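Local atomic coordinates of BH1328 protein (Bacillus halodurans, PDB entry 2O5A), a protein that probably acts as a ribosomal silencing factor, binding ribosomal protein uL14 and keeping the 30S and 50S subunits apart to repress translation. Residues D15-E20 against A52-K57; I66-G71 against W77-L82; H88-D93 against Y98-L103. One frame throughout, in Å; residues are numbered along the deposited sequence.

Contact 1 (D15-E20 against A52-K57); sequences DDKKAE and AHELKK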
loop_
_atom_site.group_PDB
_atom_site.type_symbol
_atom_site.label_atom_id
_atom_site.label_comp_id
_atom_site.label_asym_id
_atom_site.label_seq_id
_atom_site.Cartn_x
_atom_site.Cartn_y
_atom_site.Cartn_z
ATOM N N ASP A 15 -8.073 -17.801 -10.085
ATOM C CA ASP A 15 -8.593 -17.956 -11.441
ATOM C C ASP A 15 -9.849 -18.817 -11.517
ATOM O O ASP A 15 -10.700 -18.605 -12.381
ATOM C CB ASP A 15 -7.516 -18.555 -12.351
ATOM C CG ASP A 15 -7.032 -17.570 -13.397
ATOM O OD1 ASP A 15 -6.610 -16.458 -13.018
ATOM O OD2 ASP A 15 -7.075 -17.911 -14.598
ATOM N N ASP A 16 -9.962 -19.791 -10.619
ATOM C CA ASP A 16 -11.126 -20.670 -10.597
ATOM C C ASP A 16 -12.393 -19.882 -10.282
ATOM O O ASP A 16 -13.486 -20.249 -10.713
ATOM C CB ASP A 16 -10.934 -21.774 -9.554
ATOM C CG ASP A 16 -9.873 -22.777 -9.952
ATOM O OD1 ASP A 16 -9.393 -23.518 -9.070
ATOM O OD2 ASP A 16 -9.525 -22.833 -11.149
ATOM N N LYS A 17 -12.235 -18.795 -9.534
ATOM C CA LYS A 17 -13.368 -17.960 -9.142
ATOM C C LYS A 17 -13.623 -16.783 -10.082
ATOM O O LYS A 17 -14.468 -15.934 -9.795
ATOM C CB LYS A 17 -13.170 -17.438 -7.717
ATOM C CG LYS A 17 -13.070 -18.519 -6.644
ATOM C CD LYS A 17 -14.420 -19.153 -6.299
ATOM C CE LYS A 17 -14.910 -20.123 -7.364
ATOM N NZ LYS A 17 -16.169 -20.806 -6.948
ATOM N N LYS A 18 -12.887 -16.728 -11.186
ATOM C CA LYS A 18 -13.053 -15.667 -12.183
ATOM C C LYS A 18 -12.528 -14.288 -11.787
ATOM O O LYS A 18 -13.047 -13.275 -12.259
ATOM C CB LYS A 18 -14.531 -15.534 -12.561
ATOM C CG LYS A 18 -15.188 -16.822 -13.015
ATOM C CD LYS A 18 -14.592 -17.332 -14.311
ATOM C CE LYS A 18 -15.461 -18.429 -14.888
ATOM N NZ LYS A 18 -16.901 -18.080 -14.754
ATOM N N ALA A 19 -11.512 -14.233 -10.932
ATOM C CA ALA A 19 -10.965 -12.940 -10.531
ATOM C C ALA A 19 -10.418 -12.238 -11.763
ATOM O O ALA A 19 -9.703 -12.842 -12.564
ATOM C CB ALA A 19 -9.866 -13.121 -9.513
ATOM N N GLU A 20 -10.747 -10.960 -11.908
ATOM C CA GLU A 20 -10.302 -10.192 -13.062
ATOM C C GLU A 20 -9.061 -9.332 -12.828
ATOM O O GLU A 20 -8.750 -8.949 -11.701
ATOM C CB GLU A 20 -11.456 -9.322 -13.566
ATOM C CG GLU A 20 -12.647 -10.127 -14.070
ATOM C CD GLU A 20 -13.874 -9.271 -14.312
ATOM O OE1 GLU A 20 -14.768 -9.703 -15.070
ATOM O OE2 GLU A 20 -13.947 -8.171 -13.735
ATOM N N ALA A 52 -11.368 -14.889 -2.244
ATOM C CA ALA A 52 -10.617 -14.992 -1.005
ATOM C C ALA A 52 -10.803 -16.350 -0.343
ATOM O O ALA A 52 -9.878 -16.877 0.273
ATOM C CB ALA A 52 -11.041 -13.888 -0.053
ATOM N N HIS A 53 -11.997 -16.920 -0.475
ATOM C CA HIS A 53 -12.288 -18.214 0.133
ATOM C C HIS A 53 -11.644 -19.372 -0.627
ATOM O O HIS A 53 -11.149 -20.318 -0.015
ATOM C CB HIS A 53 -13.802 -18.422 0.224
ATOM C CG HIS A 53 -14.204 -19.513 1.175
ATOM N ND1 HIS A 53 -14.424 -20.809 0.770
ATOM C CD2 HIS A 53 -14.413 -19.491 2.508
ATOM C CE1 HIS A 53 -14.752 -21.545 1.816
ATOM N NE2 HIS A 53 -14.754 -20.766 2.887
ATOM N N GLU A 54 -11.650 -19.300 -1.954
ATOM C CA GLU A 54 -11.049 -20.354 -2.768
ATOM C C GLU A 54 -9.552 -20.392 -2.487
ATOM O O GLU A 54 -8.928 -21.454 -2.527
ATOM C CB GLU A 54 -11.293 -20.088 -4.256
ATOM C CG GLU A 54 -10.684 -21.123 -5.203
ATOM C CD GLU A 54 -11.249 -22.518 -5.004
ATOM O OE1 GLU A 54 -12.460 -22.637 -4.729
ATOM O OE2 GLU A 54 -10.485 -23.497 -5.137
ATOM N N LEU A 55 -8.983 -19.224 -2.203
ATOM C CA LEU A 55 -7.563 -19.123 -1.900
ATOM C C LEU A 55 -7.319 -19.773 -0.543
ATOM O O LEU A 55 -6.326 -20.475 -0.348
ATOM C CB LEU A 55 -7.130 -17.655 -1.863
ATOM C CG LEU A 55 -5.949 -17.278 -2.764
ATOM C CD1 LEU A 55 -5.629 -15.803 -2.601
ATOM C CD2 LEU A 55 -4.740 -18.131 -2.413
ATOM N N LYS A 56 -8.237 -19.536 0.389
ATOM C CA LYS A 56 -8.137 -20.111 1.724
ATOM C C LYS A 56 -8.320 -21.620 1.624
ATOM O O LYS A 56 -7.551 -22.394 2.195
ATOM C CB LYS A 56 -9.214 -19.522 2.638
ATOM C CG LYS A 56 -9.268 -20.171 4.010
ATOM C CD LYS A 56 -10.301 -19.514 4.909
ATOM C CE LYS A 56 -10.165 -20.021 6.336
ATOM N NZ LYS A 56 -11.113 -19.352 7.264
ATOM N N LYS A 57 -9.347 -22.027 0.886
ATOM C CA LYS A 57 -9.653 -23.436 0.690
ATOM C C LYS A 57 -8.453 -24.167 0.090
ATOM O O LYS A 57 -8.050 -25.221 0.583
ATOM C CB LYS A 57 -10.871 -23.571 -0.228
ATOM C CG LYS A 57 -11.388 -24.989 -0.394
ATOM C CD LYS A 57 -12.773 -24.989 -1.025
ATOM C CE LYS A 57 -13.240 -26.398 -1.346
ATOM N NZ LYS A 57 -12.436 -26.996 -2.447
#

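Contact 2 (I66-G71 against W77-L82); sequences IKRLEG and WVLIDL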
loop_
_atom_site.group_PDB
_atom_site.type_symbol
_atom_site.label_atom_id
_atom_site.label_comp_id
_atom_site.label_asym_id
_atom_site.label_seq_id
_atom_site.Cartn_x
_atom_site.Cartn_y
_atom_site.Cartn_z
ATOM N N ILE A 66 -1.677 -19.892 6.480
ATOM C CA ILE A 66 -2.145 -18.547 6.168
ATOM C C ILE A 66 -1.743 -17.662 7.339
ATOM O O ILE A 66 -2.270 -17.797 8.444
ATOM C CB ILE A 66 -3.681 -18.491 5.994
ATOM C CG1 ILE A 66 -4.107 -19.358 4.807
ATOM C CG2 ILE A 66 -4.130 -17.054 5.760
ATOM C CD1 ILE A 66 -5.604 -19.433 4.600
ATOM N N LYS A 67 -0.800 -16.763 7.089
ATOM C CA LYS A 67 -0.307 -15.869 8.123
ATOM C C LYS A 67 -1.292 -14.755 8.449
ATOM O O LYS A 67 -1.465 -14.391 9.614
ATOM C CB LYS A 67 1.039 -15.284 7.692
ATOM C CG LYS A 67 2.051 -16.354 7.319
ATOM C CD LYS A 67 3.468 -15.819 7.311
ATOM C CE LYS A 67 4.462 -16.962 7.203
ATOM N NZ LYS A 67 5.849 -16.530 7.519
ATOM N N ARG A 68 -1.940 -14.220 7.420
ATOM C CA ARG A 68 -2.909 -13.152 7.612
ATOM C C ARG A 68 -4.095 -13.238 6.664
ATOM O O ARG A 68 -4.007 -13.807 5.578
ATOM C CB ARG A 68 -2.244 -11.783 7.437
ATOM C CG ARG A 68 -1.422 -11.306 8.623
ATOM C CD ARG A 68 -0.973 -9.872 8.401
ATOM N NE ARG A 68 -0.027 -9.758 7.293
ATOM C CZ ARG A 68 0.203 -8.637 6.618
ATOM N NH1 ARG A 68 -0.447 -7.524 6.929
ATOM N NH2 ARG A 68 1.088 -8.626 5.631
ATOM N N LEU A 69 -5.205 -12.661 7.103
ATOM C CA LEU A 69 -6.436 -12.610 6.328
ATOM C C LEU A 69 -7.233 -11.472 6.944
ATOM O O LEU A 69 -7.760 -11.594 8.049
ATOM C CB LEU A 69 -7.202 -13.930 6.429
ATOM C CG LEU A 69 -8.423 -14.032 5.509
ATOM C CD1 LEU A 69 -8.639 -15.478 5.096
ATOM C CD2 LEU A 69 -9.646 -13.468 6.209
ATOM N N GLU A 70 -7.305 -10.356 6.224
ATOM C CA GLU A 70 -8.001 -9.184 6.729
ATOM C C GLU A 70 -8.939 -8.554 5.704
ATOM O O GLU A 70 -8.667 -8.564 4.503
ATOM C CB GLU A 70 -6.970 -8.152 7.193
ATOM C CG GLU A 70 -5.928 -8.727 8.149
ATOM C CD GLU A 70 -4.898 -7.708 8.587
ATOM O OE1 GLU A 70 -3.919 -8.101 9.255
ATOM O OE2 GLU A 70 -5.067 -6.512 8.272
ATOM N N GLY A 71 -10.049 -8.013 6.196
ATOM C CA GLY A 71 -11.018 -7.370 5.329
ATOM C C GLY A 71 -11.948 -8.318 4.599
ATOM O O GLY A 71 -12.590 -7.925 3.623
ATOM N N TRP A 77 -11.366 -4.941 0.399
ATOM C CA TRP A 77 -9.941 -5.163 0.222
ATOM C C TRP A 77 -9.518 -6.296 1.148
ATOM O O TRP A 77 -9.207 -6.072 2.318
ATOM C CB TRP A 77 -9.155 -3.899 0.558
ATOM C CG TRP A 77 -7.672 -4.042 0.395
ATOM C CD1 TRP A 77 -6.985 -5.164 0.023
ATOM C CD2 TRP A 77 -6.689 -3.030 0.628
ATOM N NE1 TRP A 77 -5.636 -4.911 0.008
ATOM C CE2 TRP A 77 -5.427 -3.608 0.376
ATOM C CE3 TRP A 77 -6.757 -1.689 1.023
ATOM C CZ2 TRP A 77 -4.241 -2.890 0.505
ATOM C CZ3 TRP A 77 -5.577 -0.978 1.152
ATOM C CH2 TRP A 77 -4.338 -1.581 0.897
ATOM N N VAL A 78 -9.516 -7.510 0.615
ATOM C CA VAL A 78 -9.135 -8.684 1.386
ATOM C C VAL A 78 -7.665 -9.011 1.163
ATOM O O VAL A 78 -7.213 -9.142 0.025
ATOM C CB VAL A 78 -9.980 -9.909 0.985
ATOM C CG1 VAL A 78 -9.644 -11.089 1.879
ATOM C CG2 VAL A 78 -11.455 -9.573 1.082
ATOM N N LEU A 79 -6.924 -9.141 2.257
ATOM C CA LEU A 79 -5.505 -9.459 2.187
ATOM C C LEU A 79 -5.283 -10.857 2.745
ATOM O O LEU A 79 -5.631 -11.141 3.891
ATOM C CB LEU A 79 -4.694 -8.429 2.985
ATOM C CG LEU A 79 -3.162 -8.509 2.948
ATOM C CD1 LEU A 79 -2.576 -7.184 3.406
ATOM C CD2 LEU A 79 -2.668 -9.651 3.823
ATOM N N ILE A 80 -4.718 -11.733 1.921
ATOM C CA ILE A 80 -4.443 -13.103 2.328
ATOM C C ILE A 80 -2.939 -13.314 2.317
ATOM O O ILE A 80 -2.329 -13.422 1.252
ATOM C CB ILE A 80 -5.090 -14.114 1.361
ATOM C CG1 ILE A 80 -6.583 -13.822 1.225
ATOM C CG2 ILE A 80 -4.885 -15.533 1.875
ATOM C CD1 ILE A 80 -6.895 -12.562 0.449
ATOM N N ASP A 81 -2.341 -13.364 3.500
ATOM C CA ASP A 81 -0.902 -13.555 3.620
ATOM C C ASP A 81 -0.563 -15.043 3.619
ATOM O O ASP A 81 -0.858 -15.757 4.578
ATOM C CB ASP A 81 -0.391 -12.920 4.912
ATOM C CG ASP A 81 1.100 -12.650 4.881
ATOM O OD1 ASP A 81 1.818 -13.361 4.145
ATOM O OD2 ASP A 81 1.555 -11.736 5.600
ATOM N N LEU A 82 0.061 -15.507 2.539
ATOM C CA LEU A 82 0.439 -16.910 2.421
ATOM C C LEU A 82 1.936 -17.098 2.645
ATOM O O LEU A 82 2.478 -18.177 2.402
ATOM C CB LEU A 82 0.057 -17.448 1.040
ATOM C CG LEU A 82 -1.423 -17.377 0.652
ATOM C CD1 LEU A 82 -1.591 -17.850 -0.785
ATOM C CD2 LEU A 82 -2.255 -18.232 1.597
#

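Contact 3 (H88-D93 against Y98-L103); sequences HVFHKD and YNLEKL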
loop_
_atom_site.group_PDB
_atom_site.type_symbol
_atom_site.label_atom_id
_atom_site.label_comp_id
_atom_site.label_asym_id
_atom_site.label_seq_id
_atom_site.Cartn_x
_atom_site.Cartn_y
_atom_site.Cartn_z
ATOM N N HIS A 88 -3.873 -9.874 -2.819
ATOM C CA HIS A 88 -4.742 -8.732 -2.563
ATOM C C HIS A 88 -5.963 -8.824 -3.469
ATOM O O HIS A 88 -5.858 -8.663 -4.684
ATOM C CB HIS A 88 -4.011 -7.416 -2.840
ATOM C CG HIS A 88 -2.942 -7.094 -1.841
ATOM N ND1 HIS A 88 -1.718 -7.724 -1.835
ATOM C CD2 HIS A 88 -2.915 -6.205 -0.822
ATOM C CE1 HIS A 88 -0.978 -7.235 -0.853
ATOM N NE2 HIS A 88 -1.685 -6.311 -0.221
ATOM N N VAL A 89 -7.119 -9.085 -2.872
ATOM C CA VAL A 89 -8.357 -9.194 -3.632
ATOM C C VAL A 89 -9.211 -7.956 -3.391
ATOM O O VAL A 89 -9.824 -7.810 -2.334
ATOM C CB VAL A 89 -9.160 -10.450 -3.216
ATOM C CG1 VAL A 89 -10.419 -10.568 -4.062
ATOM C CG2 VAL A 89 -8.298 -11.694 -3.375
ATOM N N PHE A 90 -9.242 -7.062 -4.375
ATOM C CA PHE A 90 -10.015 -5.835 -4.263
ATOM C C PHE A 90 -11.397 -5.938 -4.885
ATOM O O PHE A 90 -11.676 -6.829 -5.687
ATOM C CB PHE A 90 -9.299 -4.667 -4.947
ATOM C CG PHE A 90 -8.006 -4.272 -4.304
ATOM C CD1 PHE A 90 -6.849 -5.009 -4.528
ATOM C CD2 PHE A 90 -7.938 -3.143 -3.498
ATOM C CE1 PHE A 90 -5.641 -4.625 -3.959
ATOM C CE2 PHE A 90 -6.735 -2.749 -2.923
ATOM C CZ PHE A 90 -5.583 -3.490 -3.156
ATOM N N HIS A 91 -12.257 -5.005 -4.498
ATOM C CA HIS A 91 -13.602 -4.913 -5.042
ATOM C C HIS A 91 -13.398 -3.900 -6.162
ATOM O O HIS A 91 -12.762 -2.867 -5.950
ATOM C CB HIS A 91 -14.570 -4.372 -3.986
ATOM C CG HIS A 91 -15.973 -4.198 -4.482
ATOM N ND1 HIS A 91 -16.319 -3.254 -5.425
ATOM C CD2 HIS A 91 -17.119 -4.846 -4.162
ATOM C CE1 HIS A 91 -17.616 -3.327 -5.663
ATOM N NE2 HIS A 91 -18.123 -4.284 -4.913
ATOM N N LYS A 92 -13.916 -4.195 -7.347
ATOM C CA LYS A 92 -13.738 -3.304 -8.489
ATOM C C LYS A 92 -13.935 -1.821 -8.167
ATOM O O LYS A 92 -13.391 -0.959 -8.856
ATOM C CB LYS A 92 -14.676 -3.717 -9.631
ATOM C CG LYS A 92 -15.952 -2.901 -9.732
ATOM C CD LYS A 92 -16.796 -3.359 -10.909
ATOM C CE LYS A 92 -17.740 -2.260 -11.365
ATOM N NZ LYS A 92 -18.660 -1.827 -10.279
ATOM N N ASP A 93 -14.701 -1.525 -7.120
ATOM C CA ASP A 93 -14.955 -0.138 -6.734
ATOM C C ASP A 93 -14.041 0.404 -5.639
ATOM O O ASP A 93 -14.195 1.550 -5.216
ATOM C CB ASP A 93 -16.413 0.036 -6.294
ATOM C CG ASP A 93 -17.393 -0.089 -7.443
ATOM O OD1 ASP A 93 -17.095 0.434 -8.538
ATOM O OD2 ASP A 93 -18.467 -0.697 -7.249
ATOM N N TYR A 98 -6.923 1.605 -7.238
ATOM C CA TYR A 98 -6.521 2.406 -8.387
ATOM C C TYR A 98 -5.364 3.329 -8.024
ATOM O O TYR A 98 -4.845 4.063 -8.866
ATOM C CB TYR A 98 -7.710 3.216 -8.911
ATOM C CG TYR A 98 -8.850 2.343 -9.387
ATOM C CD1 TYR A 98 -9.870 1.955 -8.517
ATOM C CD2 TYR A 98 -8.890 1.872 -10.697
ATOM C CE1 TYR A 98 -10.897 1.110 -8.941
ATOM C CE2 TYR A 98 -9.909 1.027 -11.130
ATOM C CZ TYR A 98 -10.910 0.652 -10.248
ATOM O OH TYR A 98 -11.912 -0.190 -10.673
ATOM N N ASN A 99 -4.967 3.276 -6.757
ATOM C CA ASN A 99 -3.856 4.072 -6.245
ATOM C C ASN A 99 -2.754 3.108 -5.840
ATOM O O ASN A 99 -1.760 3.494 -5.222
ATOM C CB ASN A 99 -4.300 4.894 -5.035
ATOM C CG ASN A 99 -5.154 6.085 -5.421
ATOM O OD1 ASN A 99 -5.744 6.743 -4.565
ATOM N ND2 ASN A 99 -5.212 6.378 -6.715
ATOM N N LEU A 100 -2.947 1.845 -6.201
ATOM C CA LEU A 100 -1.992 0.795 -5.894
ATOM C C LEU A 100 -0.715 1.063 -6.681
ATOM O O LEU A 100 0.261 0.317 -6.589
ATOM C CB LEU A 100 -2.586 -0.558 -6.281
ATOM C CG LEU A 100 -2.455 -1.675 -5.249
ATOM C CD1 LEU A 100 -2.809 -1.158 -3.864
ATOM C CD2 LEU A 100 -3.365 -2.818 -5.636
ATOM N N GLU A 101 -0.742 2.142 -7.455
ATOM C CA GLU A 101 0.392 2.554 -8.267
ATOM C C GLU A 101 1.417 3.199 -7.339
ATOM O O GLU A 101 2.588 2.821 -7.336
ATOM C CB GLU A 101 -0.080 3.548 -9.335
ATOM C CG GLU A 101 0.881 3.768 -10.496
ATOM C CD GLU A 101 1.850 4.909 -10.265
ATOM O OE1 GLU A 101 2.650 4.835 -9.309
ATOM O OE2 GLU A 101 1.812 5.886 -11.044
ATOM N N LYS A 102 0.962 4.167 -6.546
ATOM C CA LYS A 102 1.833 4.852 -5.597
ATOM C C LYS A 102 2.614 3.786 -4.844
ATOM O O LYS A 102 3.844 3.792 -4.825
ATOM C CB LYS A 102 1.003 5.670 -4.603
ATOM C CG LYS A 102 0.043 6.659 -5.238
ATOM C CD LYS A 102 -0.611 7.530 -4.176
ATOM C CE LYS A 102 -1.805 8.289 -4.733
ATOM N NZ LYS A 102 -1.438 9.157 -5.885
ATOM N N LEU A 103 1.878 2.869 -4.227
ATOM C CA LEU A 103 2.478 1.772 -3.486
ATOM C C LEU A 103 3.209 0.863 -4.455
ATOM O O LEU A 103 2.831 0.756 -5.619
ATOM C CB LEU A 103 1.396 0.943 -2.799
ATOM C CG LEU A 103 0.470 1.612 -1.789
ATOM C CD1 LEU A 103 -0.812 0.811 -1.681
ATOM C CD2 LEU A 103 1.163 1.719 -0.445
#

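Contact 1 (D15-E20 against A52-K57)
The carboxylates of Asp16 and Glu54 are the two flat groups here, and their planes stand 69° apart, so neither lies flat over a face of the other. Their nearest atoms are Asp16 OD1 and Glu54 OE2, 4.1 Å apart, a proximity of like charges. The setting is a helix end beside a helix. The helix 4-16 finishes in a Schellman motif against the flank of helix 45-61, in the alpha/beta fold of the RsfS family. Lys18, with its positive phi of 73°, is the C' residue: its N bonds to Asp15 O at 3.1 Å, while Ala19 N reaches back to Val14 O. The chain then turns off toward strand 22-26, with Ala19 resting on Ile51 and Cys40.

Lys17 makes the apolar part of the contact. Its side chain, bent at both its second and third torsions, crosses that of Glu54 at about a right angle, so methylene meets methylene. Glu54 helps by sending CG anti to its backbone N (chi1 179°) and then bending at the next bond; its CB and CG face Lys17 while the carboxylate goes on toward Asp16. No polar bond joins the two segments, which bury only 131 Å² between them, and the contact lies at the surface. Deeper between the same helices, Leu55 packs on Ala10 and Val14, and Glu54 itself touches Ala13.

The crowding of two acids would tend to favour protonation of one of them, but the nearby ammonium of Lys17 probably offsets this: its NZ is 4.7 Å from Glu54 OE1, too far for a salt bridge. The tightest touch is aliphatic, with Lys17 CG 3.4 Å from Glu54 CB.

Contact 2 (I66-G71 against W77-L82)
Asp81 swings CG anti to its backbone N (chi1 -160°), while Arg68 runs out beside its own N and bends at chi3 (-67°); together these torsions bring the guanidinium side-on to the carboxylate. Both NE and NH2 of Arg68 donate to the one oxygen, Asp81 OD2. The NE bond, 3.0 Å from Arg68 NE to OD2, uses the anti lone pair, whereas NH2 meets OD2 from above the carboxylate plane. OD2 itself lies in the guanidinium plane, at its edge, although the two planes are 65° apart. Over one guanidinium face sits Leu79 CD2, 4.1 Å from Arg68 CZ. Asp81 OD1 accepts from Gly83 N, so both carboxylate oxygens are used.

The strands 68-70 and 77-81 form an antiparallel beta hairpin, with a classic beta bulge where Lys67 and Arg68 both face Asp81. Asp81 O takes Lys67 N at 2.7 Å and, weakly, Arg68 N. Glu70 and Leu79 make a regular hydrogen-bonded pair. Opposite the salt-bridge face, Ile66 CG1 lies 3.9 Å from Leu82 CD2, and Val78 packs on Val48 of helix 45-61. Arg68 packs on Lys102 of the second subunit.

Contact 3 (H88-D93 against Y98-L103)
Phe90 is the first residue of 88-93 to meet the other segment, its ring touching the methyls of Leu100. The two side chains come from opposite directions, one from the strand and one from the loop beyond it. Leu100 CD2 lies 3.4 Å from Phe90 CE1, and CD1 of the same leucine is 3.7 Å from Phe90 CZ, so the branched end of Leu100 is set against the far end of the ring. This is apolar packing, with CD2 approaching the ring obliquely.

Beyond His91 the strand has ended, and at Lys92 it is the backbone that takes over. Tyr98 OH donates to Lys92 O; the modelled 2.5 Å is very short and its exact length is doubtful. The carbonyl oxygen lies in the plane of the tyrosine ring, at its edge. With Tyr98 CG beside its backbone N (chi1 -62°), the phenol reaches across to the turn after the strand and ties it to the start of 98-103. The lysine side chain heads away from this bond. Its NZ instead forms a weak salt bridge with Asp93, at 3.2 Å to Asp93 OD2, within the turn.

The loop 98-103 thus folds back along the strand it has just left, held by one apolar and one polar contact. Strand 85-91 runs in the middle of the mixed sheet, antiparallel to 77-81 and parallel to 36-42. Val89 and His91 face helix 45-61. On the other face, Phe90 stacks with Trp77 and touches Ile39, which Leu100 also meets. Farther along the loop, Lys102 makes a cation-pi contact with Trp77 of the second subunit and Leu103 packs on its own counterpart there, so the face of the sheet away from helix 45-61 is where the subunits join.

Overall arrangement
Contacts 1 and 2 have centres 13 Å apart and share a hydrophobic layer where helix 45-61 lies on the hairpin: Leu55 CD2 is 3.6 Å from Leu82 CD1, and Ala52 CB is 3.7 Å from Val78 CG1. Contacts 2 and 3, 15 Å apart between centres, meet within the sheet, with Val78 O 2.9 Å from Val89 N, a probable hydrogen bond. Both also touch the second subunit. Contacts 1 and 3, with centres 17 Å apart, do not touch. The side chain of Lys67 is about 9 Å from a bound manganese ion and that of Lys92 about 12 Å from one, too far for either to be a ligand.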